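Sulfur oxidation protein soxB (Thermus thermophilus, PDB 2WDD) probably hydrolyses the sulfur-sulfur bond of cysteine S-thiosulfonate in the Sox sulfur oxidation pathway, using a two-manganese centre of the 5'-nucleotidase family. Local coordinates at residues S162-T167 with F427-L432; D132-S137 with E146-W151. All blocks are in the same frame, centred on the assembly; numbering follows the deposited sequence.

Interaction 1. Residues S162-T167 with F427-L432; sequences SHWEWT and FTYPEL. With MN (manganese (II) ion), chain H.
A buried, mixed polar and aromatic contact joins W164 and T167, in the loop that leads from strand 159-160 to helix 170-179, with F427, T428 and Y429 of the 5'-nucleotidase C-terminal region. Its polar half lies at T167. The hydroxyl T428 OG1 donates to the backbone T167 O over 2.7 Å, tilted 34° from the carbonyl plane. OG1 of T428 stands between its own backbone N and carbonyl carbon (chi1 53°), which turns the hydroxyl to that oxygen. Water 1 adds a second link, giving a proton to T167 OG1 at 2.8 Å and accepting one from T428 N at 3.0 Å. W164 O is gripped by both the backbone N and the hydroxyl of T167, closing the 3-10 turn. A threonine suits this place because its hydroxyl serves turn and water while its methyl, CG2, meets the edge of the Y429 ring near CE2. The aromatic half is built on W164, whose CH2 corner lies 3.6 Å from F427 CE1, the ring planes inclined at 64°. The same CH2 is 3.4 Å from Y429 OH, which is hydrogen-bonded to H226; H226 also bonds H163 NE2, linking that hydroxyl to a manganese ligand. H163 ND1 binds manganese at 2.2 Å, and W164 CD1 lies over one face of its imidazole, offset toward the rim. This metal-site loop meets the C-terminal region beside a bound sulfate, consistent with the 5'-nucleotidase family, whose active site lies between N- and C-terminal domains.

Interaction 2. Residues D132-S137 with E146-W151; sequences DTWTNS and EAVVRW. With MN (manganese (II) ion), chain G; MN (manganese (II) ion), chain H.
The metal-ligand loop that follows strand 124-129 packs here through T133 and W134 on the first turns of helix 146-155. V148 fits against the loop with both methyls: CG1 reaches T133 O at 3.4 Å and T133 CG2 at 3.8 Å, while CG2 lies near W134 O. With CG1 anti to the backbone N (chi1 -175°), the valine spreads its two branches over consecutive loop residues. V149 takes the indole of W134. Its CG2 sits over one face, 3.6 Å from the centroid of the five-membered ring and 21° off the ring normal, a CH-pi contact. Valine suits the spot because its beta-branch holds CG2 close to the helix backbone, short and rigid enough to lie on the indole; L176 and L177 of helix 170-179 also touch this ring, whose NE1 has its polar partner in Q152. T133 CG2 also approaches the edge of the W151 ring. Just before these residues, D132 OD2 bridges the two manganese ions, 2.2 Å from each. No hydrogen bond crosses between the segments: valine methyls set against an indole face, a threonine methyl and two backbone carbonyls make an apolar, shape-based contact, on the side of the loop remote from the ions.

How the interactions relate
The first segments of both interactions carry ligands of the same two-manganese centre. Residues 132-137 and 162-167 supply D132 and H163 to the manganese of chain H, and water 2 lies 2.1 Å from each manganese. The two loops are probably hydrogen-bonded directly: W164 N lies 2.7 Å from D132 OD1, the carboxylate oxygen not used by the metals, and E165 OE2 lies 2.7 Å from T133 N. The first of these bonds probably helps hold the carboxylate, while the second ties down the backbone that follows it. Interaction 2 packs the D132 loop on helix 146-155, whereas interaction 1 joins the H163 loop to the C-terminal region, their centres about 12 Å apart.

Interaction 1. Residues S162-T167 with F427-L432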
ATOM      1  N   SER A 162     -10.547   3.667   5.521  1.00  9.31           N
ATOM      2  CA  SER A 162     -10.091   4.421   4.359  1.00  8.74           C
ATOM      3  C   SER A 162      -8.778   5.178   4.445  1.00 10.76           C
ATOM      4  O   SER A 162      -8.245   5.437   5.514  1.00  9.79           O
ATOM      5  CB  SER A 162     -11.177   5.445   4.023  1.00 10.97           C
ATOM      6  OG  SER A 162     -11.166   6.495   4.987  1.00 10.93           O
ATOM      7  N   HIS A 163      -8.312   5.569   3.261  1.00  8.76           N
ATOM      8  CA  HIS A 163      -7.160   6.430   3.082  1.00  7.76           C
ATOM      9  C   HIS A 163      -7.231   7.064   1.688  1.00 10.21           C
ATOM     10  O   HIS A 163      -7.785   8.167   1.536  1.00  9.94           O
ATOM     11  CB  HIS A 163      -5.827   5.726   3.316  1.00  7.85           C
ATOM     12  CG  HIS A 163      -4.642   6.545   2.895  1.00  9.25           C
ATOM     13  ND1 HIS A 163      -3.394   5.997   2.695  1.00 10.14           N
ATOM     14  CD2 HIS A 163      -4.529   7.861   2.584  1.00  9.24           C
ATOM     15  CE1 HIS A 163      -2.557   6.940   2.293  1.00  9.58           C
ATOM     16  NE2 HIS A 163      -3.223   8.080   2.210  1.00  9.58           N
ATOM     17  N   TRP A 164      -6.736   6.358   0.665  1.00  8.92           N
ATOM     18  CA  TRP A 164      -6.735   6.914  -0.698  1.00  8.84           C
ATOM     19  C   TRP A 164      -8.117   7.150  -1.278  1.00 11.43           C
ATOM     20  O   TRP A 164      -8.263   7.876  -2.254  1.00 10.83           O
ATOM     21  CB  TRP A 164      -5.890   6.069  -1.660  1.00  8.18           C
ATOM     22  CG  TRP A 164      -4.421   6.371  -1.560  1.00  8.36           C
ATOM     23  CD1 TRP A 164      -3.525   5.833  -0.677  1.00 10.87           C
ATOM     24  CD2 TRP A 164      -3.672   7.229  -2.417  1.00  8.00           C
ATOM     25  NE1 TRP A 164      -2.266   6.345  -0.902  1.00  9.87           N
ATOM     26  CE2 TRP A 164      -2.333   7.205  -1.972  1.00 10.90           C
ATOM     27  CE3 TRP A 164      -4.013   8.052  -3.498  1.00  9.38           C
ATOM     28  CZ2 TRP A 164      -1.337   7.986  -2.562  1.00 10.69           C
ATOM     29  CZ3 TRP A 164      -3.013   8.814  -4.087  1.00 10.69           C
ATOM     30  CH2 TRP A 164      -1.699   8.776  -3.616  1.00 11.08           C
ATOM     31  N   GLU A 165      -9.131   6.543  -0.671  1.00  8.79           N
ATOM     32  CA  GLU A 165     -10.511   6.737  -1.096  1.00  9.03           C
ATOM     33  C   GLU A 165     -10.808   8.231  -1.206  1.00 11.17           C
ATOM     34  O   GLU A 165     -11.511   8.682  -2.123  1.00 10.04           O
ATOM     35  CB  GLU A 165     -11.429   6.164  -0.012  1.00 10.15           C
ATOM     36  CG  GLU A 165     -11.678   4.661  -0.119  1.00 12.17           C
ATOM     37  CD  GLU A 165     -10.455   3.784   0.153  1.00 11.02           C
ATOM     38  OE1 GLU A 165      -9.583   4.177   0.964  1.00 10.90           O
ATOM     39  OE2 GLU A 165     -10.437   2.662  -0.401  1.00 12.41           O
ATOM     40  N   TRP A 166     -10.281   8.996  -0.259  1.00  9.72           N
ATOM     41  CA  TRP A 166     -10.551  10.425  -0.228  1.00 10.11           C
ATOM     42  C   TRP A 166     -10.004  11.229  -1.394  1.00 12.07           C
ATOM     43  O   TRP A 166     -10.363  12.396  -1.541  1.00 11.48           O
ATOM     44  CB  TRP A 166     -10.128  11.022   1.104  1.00 10.17           C
ATOM     45  CG  TRP A 166     -10.934  10.423   2.220  1.00 11.11           C
ATOM     46  CD1 TRP A 166     -10.577   9.364   3.004  1.00 13.76           C
ATOM     47  CD2 TRP A 166     -12.289  10.740   2.563  1.00 10.86           C
ATOM     48  NE1 TRP A 166     -11.620   9.015   3.834  1.00 12.87           N
ATOM     49  CE2 TRP A 166     -12.681   9.848   3.587  1.00 13.66           C
ATOM     50  CE3 TRP A 166     -13.207  11.699   2.117  1.00 12.20           C
ATOM     51  CZ2 TRP A 166     -13.937   9.907   4.196  1.00 13.02           C
ATOM     52  CZ3 TRP A 166     -14.465  11.734   2.701  1.00 13.63           C
ATOM     53  CH2 TRP A 166     -14.813  10.852   3.738  1.00 13.89           C
ATOM     54  N   THR A 167      -9.137  10.627  -2.212  1.00  9.85           N
ATOM     55  CA  THR A 167      -8.597  11.347  -3.366  1.00  8.97           C
ATOM     56  C   THR A 167      -9.630  11.417  -4.482  1.00 12.82           C
ATOM     57  O   THR A 167      -9.385  12.023  -5.526  1.00 12.14           O
ATOM     58  CB  THR A 167      -7.238  10.798  -3.847  1.00 11.11           C
ATOM     59  OG1 THR A 167      -7.389   9.461  -4.325  1.00 10.41           O
ATOM     60  CG2 THR A 167      -6.210  10.845  -2.722  1.00 12.29           C
ATOM     61  N   PHE A 427      -2.917   8.293  -9.998  1.00  8.75           N
ATOM     62  CA  PHE A 427      -3.335   9.298  -9.016  1.00  7.81           C
ATOM     63  C   PHE A 427      -4.506  10.043  -9.648  1.00 12.84           C
ATOM     64  O   PHE A 427      -4.514  10.267 -10.857  1.00 11.51           O
ATOM     65  CB  PHE A 427      -2.246  10.370  -8.844  1.00  8.88           C
ATOM     66  CG  PHE A 427      -0.969   9.865  -8.239  1.00  9.59           C
ATOM     67  CD1 PHE A 427      -0.700  10.068  -6.887  1.00 11.17           C
ATOM     68  CD2 PHE A 427      -0.008   9.247  -9.028  1.00 12.22           C
ATOM     69  CE1 PHE A 427       0.504   9.631  -6.316  1.00 11.91           C
ATOM     70  CE2 PHE A 427       1.188   8.792  -8.466  1.00 14.00           C
ATOM     71  CZ  PHE A 427       1.428   8.953  -7.110  1.00 11.51           C
ATOM     72  N   THR A 428      -5.432  10.541  -8.837  1.00 10.75           N
ATOM     73  CA  THR A 428      -6.488  11.380  -9.406  1.00 10.31           C
ATOM     74  C   THR A 428      -5.896  12.767  -9.696  1.00 13.33           C
ATOM     75  O   THR A 428      -6.569  13.615 -10.295  1.00 13.28           O
ATOM     76  CB  THR A 428      -7.683  11.527  -8.455  1.00 12.55           C
ATOM     77  OG1 THR A 428      -7.215  11.974  -7.180  1.00 10.73           O
ATOM     78  CG2 THR A 428      -8.475  10.208  -8.340  1.00 11.38           C
ATOM     79  N   TYR A 429      -4.666  13.006  -9.226  1.00 10.82           N
ATOM     80  CA  TYR A 429      -3.928  14.261  -9.455  1.00 10.67           C
ATOM     81  C   TYR A 429      -2.569  13.854 -10.021  1.00 12.79           C
ATOM     82  O   TYR A 429      -1.556  13.921  -9.342  1.00 12.07           O
ATOM     83  CB  TYR A 429      -3.743  15.065  -8.159  1.00 11.02           C
ATOM     84  CG  TYR A 429      -3.252  14.283  -6.952  1.00  9.45           C
ATOM     85  CD1 TYR A 429      -1.962  14.459  -6.463  1.00 11.17           C
ATOM     86  CD2 TYR A 429      -4.105  13.414  -6.271  1.00  9.92           C
ATOM     87  CE1 TYR A 429      -1.517  13.766  -5.342  1.00 11.22           C
ATOM     88  CE2 TYR A 429      -3.658  12.695  -5.155  1.00 10.59           C
ATOM     89  CZ  TYR A 429      -2.382  12.898  -4.684  1.00 14.60           C
ATOM     90  OH  TYR A 429      -1.946  12.206  -3.576  1.00 14.41           O
ATOM     91  N   PRO A 430      -2.558  13.360 -11.265  1.00 10.85           N
ATOM     92  CA  PRO A 430      -1.363  12.766 -11.887  1.00 10.47           C
ATOM     93  C   PRO A 430      -0.440  13.738 -12.605  1.00 13.92           C
ATOM     94  O   PRO A 430       0.519  13.325 -13.257  1.00 12.99           O
ATOM     95  CB  PRO A 430      -1.979  11.816 -12.912  1.00 12.15           C
ATOM     96  CG  PRO A 430      -3.181  12.606 -13.402  1.00 16.39           C
ATOM     97  CD  PRO A 430      -3.735  13.269 -12.153  1.00 12.31           C
ATOM     98  N   GLU A 431      -0.710  15.027 -12.474  1.00 12.45           N
ATOM     99  CA  GLU A 431       0.091  16.025 -13.162  1.00 11.83           C
ATOM    100  C   GLU A 431       1.588  15.949 -12.909  1.00 13.11           C
ATOM    101  O   GLU A 431       2.040  15.886 -11.766  1.00 11.64           O
ATOM    102  CB  GLU A 431      -0.414  17.425 -12.828  1.00 13.76           C
ATOM    103  CG  GLU A 431      -1.807  17.715 -13.377  1.00 20.99           C
ATOM    104  CD  GLU A 431      -2.934  17.231 -12.464  1.00 39.31           C
ATOM    105  OE1 GLU A 431      -2.651  16.663 -11.382  1.00 21.16           O
ATOM    106  OE2 GLU A 431      -4.112  17.434 -12.829  1.00 35.47           O
ATOM    107  N   LEU A 432       2.353  16.062 -13.997  1.00 11.29           N
ATOM    108  CA  LEU A 432       3.791  16.163 -13.926  1.00 10.85           C
ATOM    109  C   LEU A 432       4.095  17.663 -13.940  1.00 14.01           C
ATOM    110  O   LEU A 432       3.590  18.403 -14.800  1.00 12.96           O
ATOM    111  CB  LEU A 432       4.446  15.497 -15.144  1.00 10.51           C
ATOM    112  CG  LEU A 432       5.963  15.709 -15.247  1.00 13.06           C
ATOM    113  CD1 LEU A 432       6.713  14.985 -14.130  1.00 12.58           C
ATOM    114  CD2 LEU A 432       6.486  15.263 -16.623  1.00 13.87           C
TER
HETATM  115 MN    MN H1581      -2.651   3.890   2.761  0.90  7.88          MN
HETATM  116  O   HOH W   1      -5.780   8.671  -6.497  1.00 11.30           O
HETATM  117  O   HOH W   2      -1.161   2.682   1.871  0.75  7.96           O

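Interaction 2. Residues D132-S137 with E146-W151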
ATOM      1  N   ASP A 132      -7.804   1.675   1.095  1.00  9.17           N
ATOM      2  CA  ASP A 132      -6.956   1.845  -0.094  1.00  8.42           C
ATOM      3  C   ASP A 132      -7.442   0.822  -1.099  1.00 11.66           C
ATOM      4  O   ASP A 132      -6.662   0.088  -1.703  1.00 12.12           O
ATOM      5  CB  ASP A 132      -5.469   1.653   0.200  1.00 10.01           C
ATOM      6  CG  ASP A 132      -4.817   2.920   0.709  1.00 10.01           C
ATOM      7  OD1 ASP A 132      -5.522   3.942   0.835  1.00 10.66           O
ATOM      8  OD2 ASP A 132      -3.604   2.902   0.979  1.00  9.51           O
ATOM      9  N   THR A 133      -8.761   0.762  -1.246  1.00  9.74           N
ATOM     10  CA  THR A 133      -9.391  -0.207  -2.113  1.00  9.35           C
ATOM     11  C   THR A 133      -9.875   0.404  -3.424  1.00 10.88           C
ATOM     12  O   THR A 133      -9.715  -0.186  -4.487  1.00  9.70           O
ATOM     13  CB  THR A 133     -10.605  -0.831  -1.389  1.00 14.62           C
ATOM     14  OG1 THR A 133     -10.205  -1.279  -0.090  1.00 17.92           O
ATOM     15  CG2 THR A 133     -11.197  -1.992  -2.196  1.00 13.34           C
ATOM     16  N   TRP A 134     -10.544   1.544  -3.313  1.00 10.94           N
ATOM     17  CA  TRP A 134     -11.263   2.134  -4.437  1.00 10.63           C
ATOM     18  C   TRP A 134     -10.483   2.787  -5.549  1.00 13.48           C
ATOM     19  O   TRP A 134     -11.053   3.088  -6.609  1.00 13.02           O
ATOM     20  CB  TRP A 134     -12.251   3.185  -3.926  1.00  9.68           C
ATOM     21  CG  TRP A 134     -13.327   2.675  -3.011  1.00 10.72           C
ATOM     22  CD1 TRP A 134     -13.663   1.367  -2.753  1.00 13.27           C
ATOM     23  CD2 TRP A 134     -14.278   3.480  -2.316  1.00 10.77           C
ATOM     24  NE1 TRP A 134     -14.746   1.319  -1.903  1.00 12.94           N
ATOM     25  CE2 TRP A 134     -15.145   2.603  -1.623  1.00 13.96           C
ATOM     26  CE3 TRP A 134     -14.448   4.858  -2.163  1.00 11.93           C
ATOM     27  CZ2 TRP A 134     -16.158   3.070  -0.785  1.00 13.39           C
ATOM     28  CZ3 TRP A 134     -15.468   5.322  -1.349  1.00 13.44           C
ATOM     29  CH2 TRP A 134     -16.315   4.425  -0.675  1.00 14.08           C
ATOM     30  N   THR A 135      -9.218   3.088  -5.276  1.00  9.20           N
ATOM     31  CA  THR A 135      -8.417   3.902  -6.169  1.00  8.68           C
ATOM     32  C   THR A 135      -7.217   3.219  -6.784  1.00 11.92           C
ATOM     33  O   THR A 135      -6.864   2.088  -6.425  1.00 12.13           O
ATOM     34  CB  THR A 135      -7.943   5.147  -5.379  1.00 11.63           C
ATOM     35  OG1 THR A 135      -7.298   4.718  -4.166  1.00 10.61           O
ATOM     36  CG2 THR A 135      -9.138   6.025  -5.003  1.00 12.04           C
ATOM     37  N   ASN A 136      -6.574   3.953  -7.694  1.00  9.86           N
ATOM     38  CA  ASN A 136      -5.279   3.571  -8.267  1.00  9.04           C
ATOM     39  C   ASN A 136      -5.230   2.381  -9.217  1.00 12.84           C
ATOM     40  O   ASN A 136      -4.343   1.534  -9.126  1.00 11.78           O
ATOM     41  CB  ASN A 136      -4.237   3.444  -7.160  1.00  9.84           C
ATOM     42  CG  ASN A 136      -4.373   4.539  -6.124  1.00 13.13           C
ATOM     43  OD1 ASN A 136      -4.624   4.273  -4.951  1.00  9.83           O
ATOM     44  ND2 ASN A 136      -4.241   5.785  -6.564  1.00 10.49           N
ATOM     45  N   SER A 137      -6.155   2.348 -10.169  1.00 10.00           N
ATOM     46  CA  SER A 137      -6.162   1.284 -11.159  1.00  9.69           C
ATOM     47  C   SER A 137      -6.945   1.777 -12.356  1.00 12.39           C
ATOM     48  O   SER A 137      -7.626   2.787 -12.273  1.00 12.07           O
ATOM     49  CB  SER A 137      -6.819   0.020 -10.604  1.00 12.73           C
ATOM     50  OG  SER A 137      -8.233   0.181 -10.520  1.00 12.94           O
ATOM     51  N   GLU A 146     -16.416   3.657  -8.855  1.00 13.77           N
ATOM     52  CA  GLU A 146     -17.668   2.908  -8.816  1.00 13.71           C
ATOM     53  C   GLU A 146     -17.571   1.402  -9.034  1.00 16.72           C
ATOM     54  O   GLU A 146     -18.218   0.625  -8.327  1.00 17.23           O
ATOM     55  CB  GLU A 146     -18.712   3.522  -9.748  1.00 15.10           C
ATOM     56  CG  GLU A 146     -20.037   2.761  -9.720  1.00 22.42           C
ATOM     57  CD  GLU A 146     -21.080   3.350 -10.655  1.00 39.32           C
ATOM     58  OE1 GLU A 146     -20.863   4.460 -11.181  1.00 35.35           O
ATOM     59  OE2 GLU A 146     -22.119   2.694 -10.865  1.00 32.53           O
ATOM     60  N   ALA A 147     -16.784   0.986 -10.020  1.00 13.59           N
ATOM     61  CA  ALA A 147     -16.656  -0.433 -10.329  1.00 12.95           C
ATOM     62  C   ALA A 147     -16.053  -1.227  -9.160  1.00 16.04           C
ATOM     63  O   ALA A 147     -16.397  -2.387  -8.934  1.00 15.31           O
ATOM     64  CB  ALA A 147     -15.844  -0.634 -11.599  1.00 14.21           C
ATOM     65  N   VAL A 148     -15.135  -0.603  -8.427  1.00 12.87           N
ATOM     66  CA  VAL A 148     -14.543  -1.277  -7.278  1.00 12.25           C
ATOM     67  C   VAL A 148     -15.589  -1.511  -6.185  1.00 14.35           C
ATOM     68  O   VAL A 148     -15.610  -2.575  -5.561  1.00 14.39           O
ATOM     69  CB  VAL A 148     -13.345  -0.500  -6.720  1.00 13.92           C
ATOM     70  CG1 VAL A 148     -12.682  -1.297  -5.586  1.00 12.62           C
ATOM     71  CG2 VAL A 148     -12.357  -0.171  -7.824  1.00 13.67           C
ATOM     72  N   VAL A 149     -16.438  -0.513  -5.943  1.00 12.04           N
ATOM     73  CA  VAL A 149     -17.490  -0.627  -4.929  1.00 12.41           C
ATOM     74  C   VAL A 149     -18.466  -1.718  -5.348  1.00 16.17           C
ATOM     75  O   VAL A 149     -18.893  -2.537  -4.529  1.00 15.30           O
ATOM     76  CB  VAL A 149     -18.230   0.711  -4.716  1.00 15.51           C
ATOM     77  CG1 VAL A 149     -19.376   0.524  -3.718  1.00 15.45           C
ATOM     78  CG2 VAL A 149     -17.263   1.797  -4.241  1.00 15.12           C
ATOM     79  N   ARG A 150     -18.817  -1.738  -6.626  1.00 14.64           N
ATOM     80  CA  ARG A 150     -19.727  -2.770  -7.111  1.00 15.40           C
ATOM     81  C   ARG A 150     -19.122  -4.148  -6.902  1.00 18.84           C
ATOM     82  O   ARG A 150     -19.828  -5.099  -6.571  1.00 18.77           O
ATOM     83  CB  ARG A 150     -20.118  -2.543  -8.574  1.00 15.38           C
ATOM     84  CG  ARG A 150     -21.010  -1.321  -8.752  1.00 22.22           C
ATOM     85  CD  ARG A 150     -21.659  -1.235 -10.130  1.00 28.11           C
ATOM     86  NE  ARG A 150     -22.513  -0.049 -10.235  1.00 35.33           N
ATOM     87  CZ  ARG A 150     -23.748   0.038  -9.744  1.00 46.62           C
ATOM     88  NH1 ARG A 150     -24.301  -1.004  -9.138  1.00 31.52           N
ATOM     89  NH2 ARG A 150     -24.437   1.165  -9.864  1.00 33.78           N
ATOM     90  N   TRP A 151     -17.802  -4.250  -7.038  1.00 15.31           N
ATOM     91  CA  TRP A 151     -17.144  -5.518  -6.778  1.00 15.14           C
ATOM     92  C   TRP A 151     -17.218  -5.874  -5.287  1.00 16.68           C
ATOM     93  O   TRP A 151     -17.523  -7.017  -4.926  1.00 16.06           O
ATOM     94  CB  TRP A 151     -15.694  -5.522  -7.266  1.00 14.29           C
ATOM     95  CG  TRP A 151     -14.956  -6.649  -6.647  1.00 15.39           C
ATOM     96  CD1 TRP A 151     -15.119  -7.980  -6.924  1.00 18.31           C
ATOM     97  CD2 TRP A 151     -14.070  -6.578  -5.526  1.00 15.00           C
ATOM     98  NE1 TRP A 151     -14.345  -8.733  -6.081  1.00 17.90           N
ATOM     99  CE2 TRP A 151     -13.709  -7.900  -5.196  1.00 18.42           C
ATOM    100  CE3 TRP A 151     -13.545  -5.527  -4.767  1.00 15.65           C
ATOM    101  CZ2 TRP A 151     -12.821  -8.196  -4.158  1.00 17.51           C
ATOM    102  CZ3 TRP A 151     -12.669  -5.824  -3.736  1.00 17.10           C
ATOM    103  CH2 TRP A 151     -12.326  -7.149  -3.435  1.00 17.71           C
TER
HETATM  104 MN    MN G1580      -2.028   1.467   0.420  0.90  8.37          MN
HETATM  105 MN    MN H1581      -2.651   3.890   2.761  0.90  7.88          MN
HETATM  106  O   HOH W   2      -1.161   2.682   1.871  0.75  7.96           O